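Local coordinates for acetyl-CoA hydrolase/transferase family protein (Porphyromonas gingivalis, PDB 2NVV) that probably transfers coenzyme A between acyl-CoA thioesters and carboxylates such as acetate or hydrolyses acetyl-CoA, as a zinc-binding member of the acetyl-CoA hydrolase/transferase family, at residues K250-V259 with I276-Q287. Sequence-based numbering, arbitrary orientation.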
ATOM      1  N   LYS A 250       4.827 -25.519   4.921  1.00  7.75           N
ATOM      2  CA  LYS A 250       5.810 -26.494   4.467  1.00  7.81           C
ATOM      3  C   LYS A 250       5.933 -26.696   2.962  1.00  8.22           C
ATOM      4  O   LYS A 250       7.022 -26.978   2.469  1.00  8.15           O
ATOM      5  CB  LYS A 250       5.547 -27.848   5.138  1.00  9.42           C
ATOM      6  CG  LYS A 250       6.464 -28.146   6.315  1.00 10.71           C
ATOM      7  CD  LYS A 250       6.370 -27.091   7.427  1.00 12.30           C
ATOM      8  CE  LYS A 250       7.204 -27.521   8.619  1.00 13.96           C
ATOM      9  NZ  LYS A 250       6.927 -26.707   9.835  1.00 15.94           N
ATOM     10  N   ASP A 251       4.830 -26.577   2.233  1.00  9.10           N
ATOM     11  CA  ASP A 251       4.869 -26.741   0.784  1.00  9.55           C
ATOM     12  C   ASP A 251       5.281 -25.452   0.070  1.00  7.97           C
ATOM     13  O   ASP A 251       5.214 -25.374  -1.155  1.00  7.79           O
ATOM     14  CB  ASP A 251       3.503 -27.175   0.254  1.00 12.32           C
ATOM     15  CG  ASP A 251       3.077 -28.527   0.774  1.00 14.60           C
ATOM     16  OD1 ASP A 251       3.880 -29.477   0.685  1.00 15.73           O
ATOM     17  OD2 ASP A 251       1.932 -28.640   1.258  1.00 16.14           O
ATOM     18  N   PHE A 252       5.693 -24.447   0.839  1.00  7.45           N
ATOM     19  CA  PHE A 252       6.120 -23.158   0.292  1.00  6.39           C
ATOM     20  C   PHE A 252       4.933 -22.358  -0.266  1.00  7.40           C
ATOM     21  O   PHE A 252       3.769 -22.752  -0.113  1.00  6.75           O
ATOM     22  CB  PHE A 252       7.166 -23.373  -0.803  1.00  7.38           C
ATOM     23  CG  PHE A 252       8.181 -22.264  -0.910  1.00  6.39           C
ATOM     24  CD1 PHE A 252       8.839 -22.023  -2.104  1.00  6.85           C
ATOM     25  CD2 PHE A 252       8.506 -21.485   0.192  1.00  6.56           C
ATOM     26  CE1 PHE A 252       9.800 -21.028  -2.196  1.00  7.17           C
ATOM     27  CE2 PHE A 252       9.472 -20.485   0.103  1.00  6.39           C
ATOM     28  CZ  PHE A 252      10.115 -20.261  -1.089  1.00  6.39           C
ATOM     29  N   LEU A 253       5.237 -21.245  -0.930  1.00  6.49           N
ATOM     30  CA  LEU A 253       4.219 -20.349  -1.488  1.00  6.39           C
ATOM     31  C   LEU A 253       4.696 -19.771  -2.822  1.00  6.39           C
ATOM     32  O   LEU A 253       5.844 -19.972  -3.208  1.00  6.39           O
ATOM     33  CB  LEU A 253       3.960 -19.213  -0.501  1.00  7.21           C
ATOM     34  CG  LEU A 253       2.730 -19.206   0.414  1.00  6.65           C
ATOM     35  CD1 LEU A 253       2.250 -20.592   0.690  1.00  6.39           C
ATOM     36  CD2 LEU A 253       3.083 -18.495   1.706  1.00  6.39           C
ATOM     37  N   PRO A 254       3.813 -19.061  -3.555  1.00  6.69           N
ATOM     38  CA  PRO A 254       4.209 -18.476  -4.840  1.00  6.39           C
ATOM     39  C   PRO A 254       5.252 -17.404  -4.596  1.00  6.39           C
ATOM     40  O   PRO A 254       5.225 -16.746  -3.549  1.00  6.39           O
ATOM     41  CB  PRO A 254       2.909 -17.878  -5.368  1.00  6.39           C
ATOM     42  CG  PRO A 254       1.867 -18.730  -4.762  1.00  6.39           C
ATOM     43  CD  PRO A 254       2.364 -18.905  -3.347  1.00  6.39           C
ATOM     44  N   LEU A 255       6.165 -17.226  -5.551  1.00  6.39           N
ATOM     45  CA  LEU A 255       7.201 -16.207  -5.412  1.00  6.67           C
ATOM     46  C   LEU A 255       7.136 -15.108  -6.453  1.00  6.60           C
ATOM     47  O   LEU A 255       6.568 -15.277  -7.522  1.00  7.07           O
ATOM     48  CB  LEU A 255       8.598 -16.819  -5.476  1.00  6.39           C
ATOM     49  CG  LEU A 255       9.076 -17.789  -4.398  1.00  6.50           C
ATOM     50  CD1 LEU A 255      10.483 -18.213  -4.757  1.00  8.26           C
ATOM     51  CD2 LEU A 255       9.065 -17.148  -3.024  1.00  6.39           C
ATOM     52  N   GLN A 256       7.725 -13.973  -6.104  1.00  6.39           N
ATOM     53  CA  GLN A 256       7.805 -12.828  -6.985  1.00  6.39           C
ATOM     54  C   GLN A 256       9.154 -12.195  -6.716  1.00  6.41           C
ATOM     55  O   GLN A 256       9.549 -12.018  -5.551  1.00  6.39           O
ATOM     56  CB  GLN A 256       6.682 -11.835  -6.704  1.00  6.39           C
ATOM     57  CG  GLN A 256       6.732 -10.576  -7.558  1.00  6.39           C
ATOM     58  CD  GLN A 256       7.660  -9.519  -7.000  1.00  6.39           C
ATOM     59  OE1 GLN A 256       7.657  -9.242  -5.799  1.00  6.39           O
ATOM     60  NE2 GLN A 256       8.452  -8.913  -7.871  1.00  6.39           N
ATOM     61  N   SER A 257       9.883 -11.894  -7.788  1.00  6.86           N
ATOM     62  CA  SER A 257      11.190 -11.273  -7.646  1.00  6.55           C
ATOM     63  C   SER A 257      11.337 -10.250  -8.752  1.00  7.01           C
ATOM     64  O   SER A 257      10.625 -10.316  -9.764  1.00  7.91           O
ATOM     65  CB  SER A 257      12.298 -12.317  -7.773  1.00  6.39           C
ATOM     66  OG  SER A 257      12.554 -12.633  -9.137  1.00  6.61           O
ATOM     67  N   GLY A 258      12.242  -9.295  -8.558  1.00  6.78           N
ATOM     68  CA  GLY A 258      12.463  -8.302  -9.585  1.00  6.39           C
ATOM     69  C   GLY A 258      13.396  -8.861 -10.641  1.00  6.39           C
ATOM     70  O   GLY A 258      13.594 -10.067 -10.743  1.00  6.39           O
ATOM     71  N   VAL A 259      13.967  -7.972 -11.438  1.00  7.31           N
ATOM     72  CA  VAL A 259      14.902  -8.366 -12.477  1.00  9.30           C
ATOM     73  C   VAL A 259      16.284  -7.868 -12.054  1.00  9.04           C
ATOM     74  O   VAL A 259      16.394  -6.843 -11.389  1.00 10.58           O
ATOM     75  CB  VAL A 259      14.511  -7.736 -13.828  1.00  9.15           C
ATOM     76  CG1 VAL A 259      15.600  -8.004 -14.877  1.00 10.51           C
ATOM     77  CG2 VAL A 259      13.185  -8.314 -14.284  1.00  7.87           C
ATOM     78  N   ILE A 276      14.251 -26.172  -0.296  1.00  9.07           N
ATOM     79  CA  ILE A 276      13.271 -25.312  -0.955  1.00  7.38           C
ATOM     80  C   ILE A 276      12.538 -26.233  -1.922  1.00  6.39           C
ATOM     81  O   ILE A 276      13.126 -26.716  -2.882  1.00  6.39           O
ATOM     82  CB  ILE A 276      13.941 -24.164  -1.760  1.00  7.31           C
ATOM     83  CG1 ILE A 276      14.552 -23.133  -0.812  1.00  6.53           C
ATOM     84  CG2 ILE A 276      12.911 -23.482  -2.651  1.00  6.39           C
ATOM     85  CD1 ILE A 276      13.540 -22.305  -0.060  1.00  6.39           C
ATOM     86  N   PRO A 277      11.250 -26.515  -1.662  1.00  6.39           N
ATOM     87  CA  PRO A 277      10.477 -27.399  -2.544  1.00  6.80           C
ATOM     88  C   PRO A 277      10.197 -26.788  -3.925  1.00  7.22           C
ATOM     89  O   PRO A 277      10.188 -25.565  -4.076  1.00  7.58           O
ATOM     90  CB  PRO A 277       9.197 -27.653  -1.740  1.00  6.39           C
ATOM     91  CG  PRO A 277       9.028 -26.385  -0.976  1.00  6.49           C
ATOM     92  CD  PRO A 277      10.437 -26.093  -0.505  1.00  6.56           C
ATOM     93  N   ALA A 278       9.985 -27.641  -4.924  1.00  6.39           N
ATOM     94  CA  ALA A 278       9.692 -27.181  -6.274  1.00  6.39           C
ATOM     95  C   ALA A 278       8.632 -26.105  -6.100  1.00  6.39           C
ATOM     96  O   ALA A 278       7.634 -26.317  -5.406  1.00  6.39           O
ATOM     97  CB  ALA A 278       9.164 -28.326  -7.135  1.00  6.39           C
ATOM     98  N   PHE A 279       8.841 -24.953  -6.726  1.00  6.39           N
ATOM     99  CA  PHE A 279       7.918 -23.859  -6.545  1.00  6.39           C
ATOM    100  C   PHE A 279       7.388 -23.211  -7.816  1.00  6.39           C
ATOM    101  O   PHE A 279       7.874 -23.457  -8.918  1.00  6.39           O
ATOM    102  CB  PHE A 279       8.589 -22.807  -5.653  1.00  6.39           C
ATOM    103  CG  PHE A 279       9.871 -22.227  -6.231  1.00  6.39           C
ATOM    104  CD1 PHE A 279       9.849 -21.039  -6.971  1.00  6.39           C
ATOM    105  CD2 PHE A 279      11.094 -22.870  -6.035  1.00  6.39           C
ATOM    106  CE1 PHE A 279      11.023 -20.505  -7.500  1.00  6.39           C
ATOM    107  CE2 PHE A 279      12.273 -22.342  -6.562  1.00  6.39           C
ATOM    108  CZ  PHE A 279      12.236 -21.159  -7.295  1.00  6.47           C
ATOM    109  N   ASN A 280       6.375 -22.376  -7.640  1.00  6.39           N
ATOM    110  CA  ASN A 280       5.762 -21.668  -8.750  1.00  6.43           C
ATOM    111  C   ASN A 280       6.049 -20.184  -8.599  1.00  6.71           C
ATOM    112  O   ASN A 280       6.314 -19.707  -7.502  1.00  6.39           O
ATOM    113  CB  ASN A 280       4.244 -21.882  -8.761  1.00  6.39           C
ATOM    114  CG  ASN A 280       3.854 -23.347  -8.886  1.00  6.63           C
ATOM    115  OD1 ASN A 280       3.264 -23.925  -7.969  1.00  7.74           O
ATOM    116  ND2 ASN A 280       4.175 -23.957 -10.029  1.00  6.39           N
HETATM  117  N   MSE A 281       5.996 -19.467  -9.711  1.00  6.75           N
HETATM  118  CA  MSE A 281       6.224 -18.029  -9.711  1.00  6.50           C
HETATM  119  C   MSE A 281       4.910 -17.329 -10.001  1.00  6.39           C
HETATM  120  O   MSE A 281       4.085 -17.825 -10.777  1.00  6.39           O
HETATM  121  CB  MSE A 281       7.197 -17.612 -10.827  1.00  9.20           C
HETATM  122  CG  MSE A 281       8.574 -18.244 -10.783  1.00 11.57           C
HETATM  123 SE   MSE A 281       9.581 -17.645  -9.282  1.00 21.06          SE
HETATM  124  CE  MSE A 281       9.923 -15.794  -9.836  1.00 16.28           C
ATOM    125  N   TYR A 282       4.712 -16.189  -9.357  1.00  7.10           N
ATOM    126  CA  TYR A 282       3.557 -15.354  -9.619  1.00  6.39           C
ATOM    127  C   TYR A 282       4.215 -13.982  -9.605  1.00  6.39           C
ATOM    128  O   TYR A 282       3.991 -13.174  -8.704  1.00  6.39           O
ATOM    129  CB  TYR A 282       2.490 -15.457  -8.524  1.00  6.39           C
ATOM    130  CG  TYR A 282       1.163 -14.897  -9.006  1.00  6.39           C
ATOM    131  CD1 TYR A 282       0.350 -15.635  -9.865  1.00  6.49           C
ATOM    132  CD2 TYR A 282       0.773 -13.596  -8.697  1.00  6.65           C
ATOM    133  CE1 TYR A 282      -0.804 -15.094 -10.405  1.00  6.39           C
ATOM    134  CE2 TYR A 282      -0.375 -13.047  -9.235  1.00  6.39           C
ATOM    135  CZ  TYR A 282      -1.162 -13.798 -10.092  1.00  6.39           C
ATOM    136  OH  TYR A 282      -2.297 -13.242 -10.648  1.00  6.39           O
ATOM    137  N   THR A 283       5.083 -13.760 -10.596  1.00  6.44           N
ATOM    138  CA  THR A 283       5.845 -12.511 -10.740  1.00  6.78           C
ATOM    139  C   THR A 283       5.302 -11.532 -11.773  1.00  6.39           C
ATOM    140  O   THR A 283       4.175 -11.647 -12.255  1.00  6.39           O
ATOM    141  CB  THR A 283       7.313 -12.775 -11.155  1.00  6.61           C
ATOM    142  OG1 THR A 283       7.353 -13.849 -12.098  1.00  6.95           O
ATOM    143  CG2 THR A 283       8.167 -13.100  -9.980  1.00  8.43           C
ATOM    144  N   GLU A 284       6.139 -10.551 -12.080  1.00  6.39           N
ATOM    145  CA  GLU A 284       5.843  -9.544 -13.070  1.00  7.64           C
ATOM    146  C   GLU A 284       6.486 -10.011 -14.351  1.00  6.39           C
ATOM    147  O   GLU A 284       5.796 -10.243 -15.346  1.00  7.54           O
ATOM    148  CB  GLU A 284       6.448  -8.205 -12.685  1.00  9.67           C
ATOM    149  CG  GLU A 284       5.603  -7.375 -11.755  1.00 13.87           C
ATOM    150  CD  GLU A 284       6.339  -6.146 -11.278  1.00 16.16           C
ATOM    151  OE1 GLU A 284       7.261  -6.283 -10.447  1.00 18.14           O
ATOM    152  OE2 GLU A 284       6.007  -5.046 -11.740  1.00 18.51           O
ATOM    153  N   VAL A 285       7.811 -10.143 -14.329  1.00  6.39           N
ATOM    154  CA  VAL A 285       8.538 -10.581 -15.520  1.00  6.66           C
ATOM    155  C   VAL A 285       9.328 -11.883 -15.318  1.00  6.39           C
ATOM    156  O   VAL A 285      10.074 -12.051 -14.350  1.00  6.39           O
ATOM    157  CB  VAL A 285       9.472  -9.436 -16.080  1.00  6.39           C
ATOM    158  CG1 VAL A 285       9.304  -8.166 -15.264  1.00  6.39           C
ATOM    159  CG2 VAL A 285      10.917  -9.873 -16.103  1.00  6.69           C
ATOM    160  N   ILE A 286       9.128 -12.811 -16.247  1.00  6.57           N
ATOM    161  CA  ILE A 286       9.790 -14.096 -16.214  1.00  6.39           C
ATOM    162  C   ILE A 286      11.099 -13.945 -16.973  1.00  6.39           C
ATOM    163  O   ILE A 286      11.094 -13.605 -18.158  1.00  6.39           O
ATOM    164  CB  ILE A 286       8.890 -15.161 -16.870  1.00  6.39           C
ATOM    165  CG1 ILE A 286       7.529 -15.165 -16.162  1.00  6.39           C
ATOM    166  CG2 ILE A 286       9.525 -16.520 -16.786  1.00  6.39           C
ATOM    167  CD1 ILE A 286       6.448 -15.917 -16.896  1.00  6.39           C
ATOM    168  N   GLN A 287      12.219 -14.175 -16.288  1.00  6.53           N
ATOM    169  CA  GLN A 287      13.528 -14.041 -16.909  1.00  6.40           C
ATOM    170  C   GLN A 287      14.189 -15.382 -17.204  1.00  6.39           C
ATOM    171  O   GLN A 287      13.636 -16.444 -16.908  1.00  6.39           O
ATOM    172  CB  GLN A 287      14.446 -13.203 -16.019  1.00  6.94           C
ATOM    173  CG  GLN A 287      14.759 -13.849 -14.678  1.00  9.19           C
ATOM    174  CD  GLN A 287      13.821 -13.407 -13.567  1.00 10.61           C
ATOM    175  OE1 GLN A 287      14.137 -12.490 -12.803  1.00 11.23           O
ATOM    176  NE2 GLN A 287      12.665 -14.049 -13.472  1.00  9.52           N
TER
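L255 and M281 mark the single bridge at which strands 255-257 and 279-282, running in roughly the same direction but splayed by 54°, are joined. L255 N donates to N280 O at 3.2 Å, and L255 O receives Y282 N in an almost straight bond of 2.8 Å, so both polar backbone atoms of one residue do the joining. The leucine side chain exemplifies how such a bridge is covered. Its CB packs against M281 SE at 4.0 Å: the selenomethionine sets out away from L255, but bends at chi2 and chi3 (-68° and -71°) fold it back. Farther out, L255 CD1 reaches the F279 ring, 3.6 Å from F279 CE1, the two side chains crossing at about a right angle. L255 CD2 turns instead to F252 CZ at 3.8 Å, so the methyls divide between two phenylalanines. F279 CB in turn lies at the edge of the F252 ring, 3.6 Å from F252 CD1. L270 of helix 261-272 also packs on L255 and F279. Past the bridge Q256 stays beside T283, while polar ends are held from outside the two segments, Q256 OE1 by N351 ND2 and E284 OE2 by N337 ND2. Strand 255-257, helix 261-272 and strand 279-282 resemble a beta-alpha-beta unit, consistent with a Rossmann-like arrangement that brings the predicted CoA-binding turn (G258 and V259) together with E284, the predicted glutamyl-CoA thioester residue.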